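Local coordinates for iron-regulated ABC transporter siderophore-binding protein SirA (PDB 3MWF), which binds the iron-loaded siderophore staphyloferrin B and probably delivers it to an ABC transporter for uptake into Staphylococcus aureus, at residues A[84-89]-A[106-111]. Numbering follows the deposited sequence.
Sequences PDLIVA and PTVSTD
Ile87 and Ala89 reach across to 106-111 as the parallel partners of Thr107 and Ser109, and the two strands bond in the alternating pattern of a parallel sheet. Ile87 N gives its hydrogen to Pro106 O at 2.9 Å, Val108 N returns one to Ile87 O, and Ala89 N meets Val108 O at 2.8 Å, the N-H...O angle a straight 168°. On the face with Ile87 and Ala89, Thr107 turns OG1 back beside its own backbone N (chi1 -63°), 3.6 Å from Ile87 CB, while its hydroxyl bonds to Ala105 O; CG2 lies 3.9 Å from Ala89 CB. Ala89, whose side chain is one methyl, packs against Leu101 of helix 98-104. Beta-branched Ile87 and Thr107 suit the extended backbone and fill this buried face. On the other face, Leu86, with CG anti to its backbone N, brings CD1 to 4.1 Å from Val108 CG2, the two side chains crossing at about a right angle. Bonding loosens towards Thr110, whose N reaches Ala89 O at 3.3 Å with a bent N-H...O angle of 143°, although Ser109 CA still comes within 3.1 Å of Ala89 O. At the more open, partly exposed start the Pro106 ring, having no N-H to give, sets CD 3.5 Å from Asp85 O. Strand 86-90 lies between 24-26 and the outermost strand 107-110 of the mixed sheet. Between strands 86-90 and 107-110 the chain runs through helices 91-94 and 98-104, a right-handed beta-alpha-beta crossover whose second helix covers Ala89 and Thr107, while helix 116-127 packs on Leu86 and Val88 and strand 13-17 on Pro106 and Val108.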
ATOM      1  N   PRO A  84       3.638  11.425  22.798  1.00 19.81           N
ATOM      2  CA  PRO A  84       4.540  11.251  21.667  1.00 18.93           C
ATOM      3  C   PRO A  84       5.356  12.514  21.414  1.00 18.68           C
ATOM      4  O   PRO A  84       4.954  13.612  21.827  1.00 19.14           O
ATOM      5  CB  PRO A  84       3.590  11.017  20.491  1.00 18.63           C
ATOM      6  CG  PRO A  84       2.307  11.635  20.900  1.00 18.28           C
ATOM      7  CD  PRO A  84       2.255  11.717  22.395  1.00 19.93           C
ATOM      8  N   ASP A  85       6.495  12.349  20.776  1.00 18.90           N
ATOM      9  CA  ASP A  85       7.236  13.498  20.276  1.00 20.09           C
ATOM     10  C   ASP A  85       7.128  13.662  18.756  1.00 18.56           C
ATOM     11  O   ASP A  85       7.624  14.647  18.203  1.00 18.78           O
ATOM     12  CB  ASP A  85       8.689  13.525  20.779  1.00 20.81           C
ATOM     13  CG  ASP A  85       9.410  12.223  20.626  1.00 24.90           C
ATOM     14  OD1 ASP A  85       9.078  11.430  19.721  1.00 27.09           O
ATOM     15  OD2 ASP A  85      10.359  11.987  21.410  1.00 26.45           O
ATOM     16  N   LEU A  86       6.468  12.707  18.094  1.00 17.51           N
ATOM     17  CA  LEU A  86       6.222  12.795  16.655  1.00 16.48           C
ATOM     18  C   LEU A  86       4.994  11.970  16.304  1.00 16.50           C
ATOM     19  O   LEU A  86       4.854  10.822  16.773  1.00 15.91           O
ATOM     20  CB  LEU A  86       7.422  12.270  15.862  1.00 17.29           C
ATOM     21  CG  LEU A  86       7.295  12.313  14.330  1.00 18.60           C
ATOM     22  CD1 LEU A  86       7.189  13.774  13.839  1.00 19.58           C
ATOM     23  CD2 LEU A  86       8.465  11.602  13.692  1.00 20.02           C
ATOM     24  N   ILE A  87       4.093  12.564  15.528  1.00 15.04           N
ATOM     25  CA  ILE A  87       2.941  11.835  14.988  1.00 14.93           C
ATOM     26  C   ILE A  87       3.081  11.815  13.476  1.00 14.99           C
ATOM     27  O   ILE A  87       3.353  12.845  12.871  1.00 14.88           O
ATOM     28  CB  ILE A  87       1.607  12.482  15.409  1.00 14.61           C
ATOM     29  CG1 ILE A  87       1.508  12.465  16.944  1.00 14.83           C
ATOM     30  CG2 ILE A  87       0.379  11.786  14.716  1.00 14.50           C
ATOM     31  CD1 ILE A  87       0.435  13.418  17.479  1.00 14.37           C
ATOM     32  N   VAL A  88       2.897  10.639  12.860  1.00 14.65           N
ATOM     33  CA  VAL A  88       2.931  10.557  11.396  1.00 14.86           C
ATOM     34  C   VAL A  88       1.488  10.300  10.914  1.00 14.78           C
ATOM     35  O   VAL A  88       0.861   9.281  11.259  1.00 14.52           O
ATOM     36  CB  VAL A  88       3.881   9.420  10.868  1.00 15.10           C
ATOM     37  CG1 VAL A  88       3.890   9.370   9.336  1.00 15.56           C
ATOM     38  CG2 VAL A  88       5.318   9.619  11.374  1.00 16.87           C
ATOM     39  N   ALA A  89       0.973  11.247  10.133  1.00 13.38           N
ATOM     40  CA  ALA A  89      -0.432  11.275   9.734  1.00 13.12           C
ATOM     41  C   ALA A  89      -0.478  11.289   8.214  1.00 12.65           C
ATOM     42  O   ALA A  89       0.572  11.330   7.574  1.00 12.70           O
ATOM     43  CB  ALA A  89      -1.131  12.540  10.278  1.00 13.92           C
ATOM     44  N   PRO A 106       4.411  17.465  17.456  1.00 18.02           N
ATOM     45  CA  PRO A 106       4.749  17.778  16.070  1.00 17.58           C
ATOM     46  C   PRO A 106       4.234  16.648  15.190  1.00 17.04           C
ATOM     47  O   PRO A 106       4.475  15.466  15.489  1.00 16.11           O
ATOM     48  CB  PRO A 106       6.279  17.781  16.074  1.00 17.79           C
ATOM     49  CG  PRO A 106       6.639  18.183  17.475  1.00 18.69           C
ATOM     50  CD  PRO A 106       5.609  17.474  18.318  1.00 17.67           C
ATOM     51  N   THR A 107       3.499  17.024  14.152  1.00 15.52           N
ATOM     52  CA  THR A 107       2.812  16.054  13.313  1.00 15.84           C
ATOM     53  C   THR A 107       3.237  16.305  11.866  1.00 16.12           C
ATOM     54  O   THR A 107       3.177  17.445  11.372  1.00 16.14           O
ATOM     55  CB  THR A 107       1.286  16.210  13.419  1.00 15.53           C
ATOM     56  OG1 THR A 107       0.868  15.934  14.752  1.00 15.23           O
ATOM     57  CG2 THR A 107       0.564  15.228  12.458  1.00 15.40           C
ATOM     58  N   VAL A 108       3.685  15.246  11.201  1.00 15.66           N
ATOM     59  CA  VAL A 108       4.033  15.349   9.776  1.00 15.30           C
ATOM     60  C   VAL A 108       3.085  14.456   8.992  1.00 15.25           C
ATOM     61  O   VAL A 108       2.583  13.458   9.517  1.00 15.03           O
ATOM     62  CB  VAL A 108       5.513  14.997   9.514  1.00 15.64           C
ATOM     63  CG1 VAL A 108       6.407  15.980  10.281  1.00 16.05           C
ATOM     64  CG2 VAL A 108       5.837  13.543   9.961  1.00 15.55           C
ATOM     65  N   SER A 109       2.785  14.835   7.747  0.50 15.35           N
ATOM     66  CA  SER A 109       1.718  14.159   6.967  0.50 15.12           C
ATOM     67  C   SER A 109       2.101  13.954   5.495  0.50 14.97           C
ATOM     68  O   SER A 109       2.554  14.897   4.841  0.50 14.12           O
ATOM     69  CB  SER A 109       0.440  15.006   7.030  0.50 15.56           C
ATOM     70  OG  SER A 109      -0.667  14.371   6.392  0.50 16.21           O
ATOM     71  N   THR A 110       1.916  12.737   4.969  1.00 14.52           N
ATOM     72  CA  THR A 110       1.993  12.512   3.524  1.00 14.17           C
ATOM     73  C   THR A 110       0.597  12.723   2.969  1.00 14.55           C
ATOM     74  O   THR A 110      -0.380  12.782   3.707  1.00 14.86           O
ATOM     75  CB  THR A 110       2.362  11.067   3.212  1.00 14.43           C
ATOM     76  OG1 THR A 110       1.528  10.218   4.026  1.00 14.60           O
ATOM     77  CG2 THR A 110       3.844  10.783   3.534  1.00 15.80           C
ATOM     78  N   ASP A 111       0.485  12.826   1.652  1.00 13.84           N
ATOM     79  CA  ASP A 111      -0.822  12.997   1.022  1.00 15.79           C
ATOM     80  C   ASP A 111      -1.700  11.752   1.241  1.00 15.66           C
ATOM     81  O   ASP A 111      -2.885  11.853   1.588  1.00 16.13           O
ATOM     82  CB  ASP A 111      -0.639  13.171  -0.477  1.00 16.27           C
ATOM     83  CG  ASP A 111      -0.284  14.593  -0.884  1.00 23.54           C
ATOM     84  OD1 ASP A 111      -0.642  15.563  -0.175  1.00 26.51           O
ATOM     85  OD2 ASP A 111       0.299  14.737  -1.985  1.00 27.25           O
TER